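Local coordinates for cytochrome P450 (CYP102L1) (Mycobacterium phage Adler, PDB 6N6Q), which is a phage-encoded, haem-binding cytochrome P450 that probably acts as a monooxygenase, though its substrate is not established, at residues A[164-172]-A[240-248]. Residues are numbered along the deposited sequence; the frame is centred on the assembly and turned at random.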
loop_
_atom_site.group_PDB
_atom_site.type_symbol
_atom_site.label_atom_id
_atom_site.label_comp_id
_atom_site.label_asym_id
_atom_site.label_seq_id
_atom_site.Cartn_x
_atom_site.Cartn_y
_atom_site.Cartn_z
ATOM N N ILE A 164 3.813 -10.649 -4.158
ATOM C CA ILE A 164 5.038 -10.220 -3.489
ATOM C C ILE A 164 5.869 -11.426 -3.065
ATOM O O ILE A 164 7.090 -11.456 -3.257
ATOM C CB ILE A 164 4.707 -9.320 -2.287
ATOM C CG1 ILE A 164 3.903 -8.105 -2.744
ATOM C CG2 ILE A 164 5.981 -8.876 -1.590
ATOM C CD1 ILE A 164 3.450 -7.231 -1.609
ATOM N N SER A 165 5.222 -12.436 -2.479
ATOM C CA SER A 165 5.965 -13.576 -1.952
ATOM C C SER A 165 6.604 -14.393 -3.069
ATOM O O SER A 165 7.777 -14.773 -2.971
ATOM C CB SER A 165 5.049 -14.450 -1.095
ATOM O OG SER A 165 3.996 -15.007 -1.864
ATOM N N ARG A 166 5.859 -14.664 -4.144
ATOM C CA ARG A 166 6.403 -15.492 -5.217
ATOM C C ARG A 166 7.416 -14.725 -6.056
ATOM O O ARG A 166 8.468 -15.265 -6.412
ATOM C CB ARG A 166 5.277 -16.027 -6.099
ATOM C CG ARG A 166 4.266 -16.885 -5.360
ATOM C CD ARG A 166 3.145 -17.309 -6.289
ATOM N NE ARG A 166 2.011 -17.876 -5.566
ATOM C CZ ARG A 166 0.975 -18.466 -6.154
ATOM N NH1 ARG A 166 0.936 -18.574 -7.474
ATOM N NH2 ARG A 166 -0.016 -18.954 -5.422
ATOM N N ALA A 167 7.122 -13.467 -6.391
ATOM C CA ALA A 167 8.062 -12.699 -7.198
ATOM C C ALA A 167 9.252 -12.212 -6.384
ATOM O O ALA A 167 10.363 -12.115 -6.918
ATOM C CB ALA A 167 7.356 -11.511 -7.855
ATOM N N GLY A 168 9.049 -11.915 -5.104
ATOM C CA GLY A 168 10.116 -11.394 -4.273
ATOM C C GLY A 168 10.963 -12.456 -3.603
ATOM O O GLY A 168 12.194 -12.358 -3.600
ATOM N N PHE A 169 10.322 -13.473 -3.025
ATOM C CA PHE A 169 11.030 -14.509 -2.285
ATOM C C PHE A 169 10.903 -15.893 -2.904
ATOM O O PHE A 169 11.485 -16.844 -2.370
ATOM C CB PHE A 169 10.534 -14.569 -0.832
ATOM C CG PHE A 169 10.112 -13.242 -0.280
ATOM C CD1 PHE A 169 8.798 -13.028 0.104
ATOM C CD2 PHE A 169 11.023 -12.208 -0.148
ATOM C CE1 PHE A 169 8.400 -11.806 0.613
ATOM C CE2 PHE A 169 10.633 -10.982 0.359
ATOM C CZ PHE A 169 9.319 -10.781 0.740
ATOM N N ASP A 170 10.161 -16.036 -4.004
ATOM C CA ASP A 170 9.909 -17.337 -4.626
ATOM C C ASP A 170 9.288 -18.310 -3.626
ATOM O O ASP A 170 9.613 -19.498 -3.599
ATOM C CB ASP A 170 11.186 -17.913 -5.244
ATOM C CG ASP A 170 10.904 -18.801 -6.441
ATOM O OD1 ASP A 170 10.185 -19.811 -6.286
ATOM O OD2 ASP A 170 11.395 -18.479 -7.544
ATOM N N TYR A 171 8.386 -17.798 -2.794
ATOM C CA TYR A 171 7.674 -18.599 -1.812
ATOM C C TYR A 171 6.176 -18.433 -2.016
ATOM O O TYR A 171 5.697 -17.332 -2.301
ATOM C CB TYR A 171 8.056 -18.204 -0.379
ATOM C CG TYR A 171 7.611 -19.209 0.656
ATOM C CD1 TYR A 171 8.403 -20.305 0.970
ATOM C CD2 TYR A 171 6.396 -19.070 1.312
ATOM C CE1 TYR A 171 8.002 -21.233 1.911
ATOM C CE2 TYR A 171 5.985 -19.994 2.257
ATOM C CZ TYR A 171 6.793 -21.072 2.551
ATOM O OH TYR A 171 6.390 -21.995 3.490
ATOM N N GLN A 172 5.442 -19.530 -1.869
ATOM C CA GLN A 172 3.998 -19.546 -2.049
ATOM C C GLN A 172 3.324 -19.832 -0.716
ATOM O O GLN A 172 3.690 -20.787 -0.022
ATOM C CB GLN A 172 3.591 -20.591 -3.091
ATOM C CG GLN A 172 2.089 -20.782 -3.231
ATOM C CD GLN A 172 1.720 -21.651 -4.416
ATOM O OE1 GLN A 172 2.349 -21.578 -5.472
ATOM N NE2 GLN A 172 0.697 -22.485 -4.246
ATOM N N ARG A 240 21.086 -21.563 -6.253
ATOM C CA ARG A 240 20.344 -20.788 -7.254
ATOM C C ARG A 240 21.136 -20.632 -8.554
ATOM O O ARG A 240 21.255 -19.536 -9.107
ATOM C CB ARG A 240 19.944 -19.421 -6.692
ATOM C CG ARG A 240 19.037 -19.487 -5.474
ATOM C CD ARG A 240 17.576 -19.616 -5.871
ATOM N NE ARG A 240 17.105 -18.429 -6.580
ATOM C CZ ARG A 240 15.842 -18.224 -6.939
ATOM N NH1 ARG A 240 14.915 -19.128 -6.653
ATOM N NH2 ARG A 240 15.506 -17.113 -7.581
ATOM N N VAL A 241 21.678 -21.750 -9.043
ATOM C CA VAL A 241 22.493 -21.716 -10.251
ATOM C C VAL A 241 21.650 -21.270 -11.438
ATOM O O VAL A 241 20.507 -21.708 -11.618
ATOM C CB VAL A 241 23.129 -23.094 -10.504
ATOM C CG1 VAL A 241 23.790 -23.144 -11.874
ATOM C CG2 VAL A 241 24.140 -23.414 -9.415
ATOM N N GLY A 242 22.212 -20.369 -12.244
ATOM C CA GLY A 242 21.580 -19.951 -13.480
ATOM C C GLY A 242 20.358 -19.077 -13.327
ATOM O O GLY A 242 19.602 -18.918 -14.286
ATOM N N GLN A 243 20.140 -18.496 -12.149
ATOM C CA GLN A 243 18.960 -17.680 -11.903
ATOM C C GLN A 243 19.362 -16.304 -11.397
ATOM O O GLN A 243 20.337 -16.162 -10.653
ATOM C CB GLN A 243 18.021 -18.354 -10.896
ATOM C CG GLN A 243 17.473 -19.687 -11.374
ATOM C CD GLN A 243 16.158 -20.045 -10.713
ATOM O OE1 GLN A 243 15.084 -19.778 -11.257
ATOM N NE2 GLN A 243 16.234 -20.651 -9.534
ATOM N N SER A 244 18.608 -15.293 -11.811
ATOM C CA SER A 244 18.865 -13.939 -11.348
ATOM C C SER A 244 18.405 -13.789 -9.899
ATOM O O SER A 244 17.350 -14.310 -9.524
ATOM C CB SER A 244 18.149 -12.922 -12.234
ATOM O OG SER A 244 18.721 -12.890 -13.529
ATOM N N PRO A 245 19.171 -13.087 -9.066
ATOM C CA PRO A 245 18.802 -12.972 -7.651
ATOM C C PRO A 245 17.510 -12.192 -7.468
ATOM O O PRO A 245 17.255 -11.203 -8.160
ATOM C CB PRO A 245 19.995 -12.230 -7.036
ATOM C CG PRO A 245 20.598 -11.481 -8.172
ATOM C CD PRO A 245 20.412 -12.358 -9.378
ATOM N N ASP A 246 16.690 -12.652 -6.529
ATOM C CA ASP A 246 15.460 -11.969 -6.168
ATOM C C ASP A 246 15.698 -11.140 -4.902
ATOM O O ASP A 246 16.845 -10.859 -4.535
ATOM C CB ASP A 246 14.326 -12.994 -6.020
ATOM C CG ASP A 246 14.608 -14.044 -4.958
ATOM O OD1 ASP A 246 15.658 -13.965 -4.287
ATOM O OD2 ASP A 246 13.771 -14.958 -4.793
ATOM N N MET A 247 14.617 -10.746 -4.225
ATOM C CA MET A 247 14.756 -9.910 -3.035
ATOM C C MET A 247 15.443 -10.663 -1.903
ATOM O O MET A 247 16.302 -10.105 -1.211
ATOM C CB MET A 247 13.386 -9.405 -2.586
ATOM C CG MET A 247 12.636 -8.626 -3.648
ATOM S SD MET A 247 11.016 -8.084 -3.080
ATOM C CE MET A 247 10.347 -7.395 -4.592
ATOM N N LEU A 248 15.073 -11.928 -1.696
ATOM C CA LEU A 248 15.699 -12.714 -0.639
ATOM C C LEU A 248 17.164 -12.994 -0.954
ATOM O O LEU A 248 18.011 -12.983 -0.053
ATOM C CB LEU A 248 14.925 -14.017 -0.434
ATOM C CG LEU A 248 15.473 -15.017 0.587
ATOM C CD1 LEU A 248 15.722 -14.339 1.925
ATOM C CD2 LEU A 248 14.507 -16.178 0.748
#
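Met247 lies along the C-terminal part of helix 152-169, its chain extended beyond CG so that SD passes 3.6 Å from Gly168 CA, where no side chain intervenes. Met247 SD also approaches the Phe169 ring obliquely, 5.3 Å from its centroid and 41° off the ring normal, a Met-aromatic contact. Leu248 meets this ring differently, bringing CB to its edge near the ring plane, 4.3 Å from Phe169 CD2. The backbones are joined directly: Met247 N donates to Gly168 O (3.0 Å) in the carbonyl plane, and Leu248 N adds a weak, longer bond to the same oxygen. The contact thus ties helix 152-169 to the start of helix 247-253. Helices 119-145 and 265-296 pack alongside; Met247 touches their Tyr125 and Phe275, its side chain about 6 Å from the haem.

Asp246 is the N-cap of helix 247-253. With CG placed between its backbone N and carbonyl carbon (chi1 60°), OD1 accepts from Asp249 N and also pairs with Arg235. Gly168 O sits over the carboxylate face, 3.2 Å from Asp246 CG. Further out, Asp170 OD2 forms a long salt bridge at the edge of the Arg240 guanidinium, 3.7 Å from NH1, the two planes 78° apart. Arg240 NH2 pairs at similar length with Asp246 OD2, out of the guanidinium plane, completing a weak network. The Arg235 and Arg240 pairs probably ease repulsion between the Asp246 carboxylate and Gly168 O.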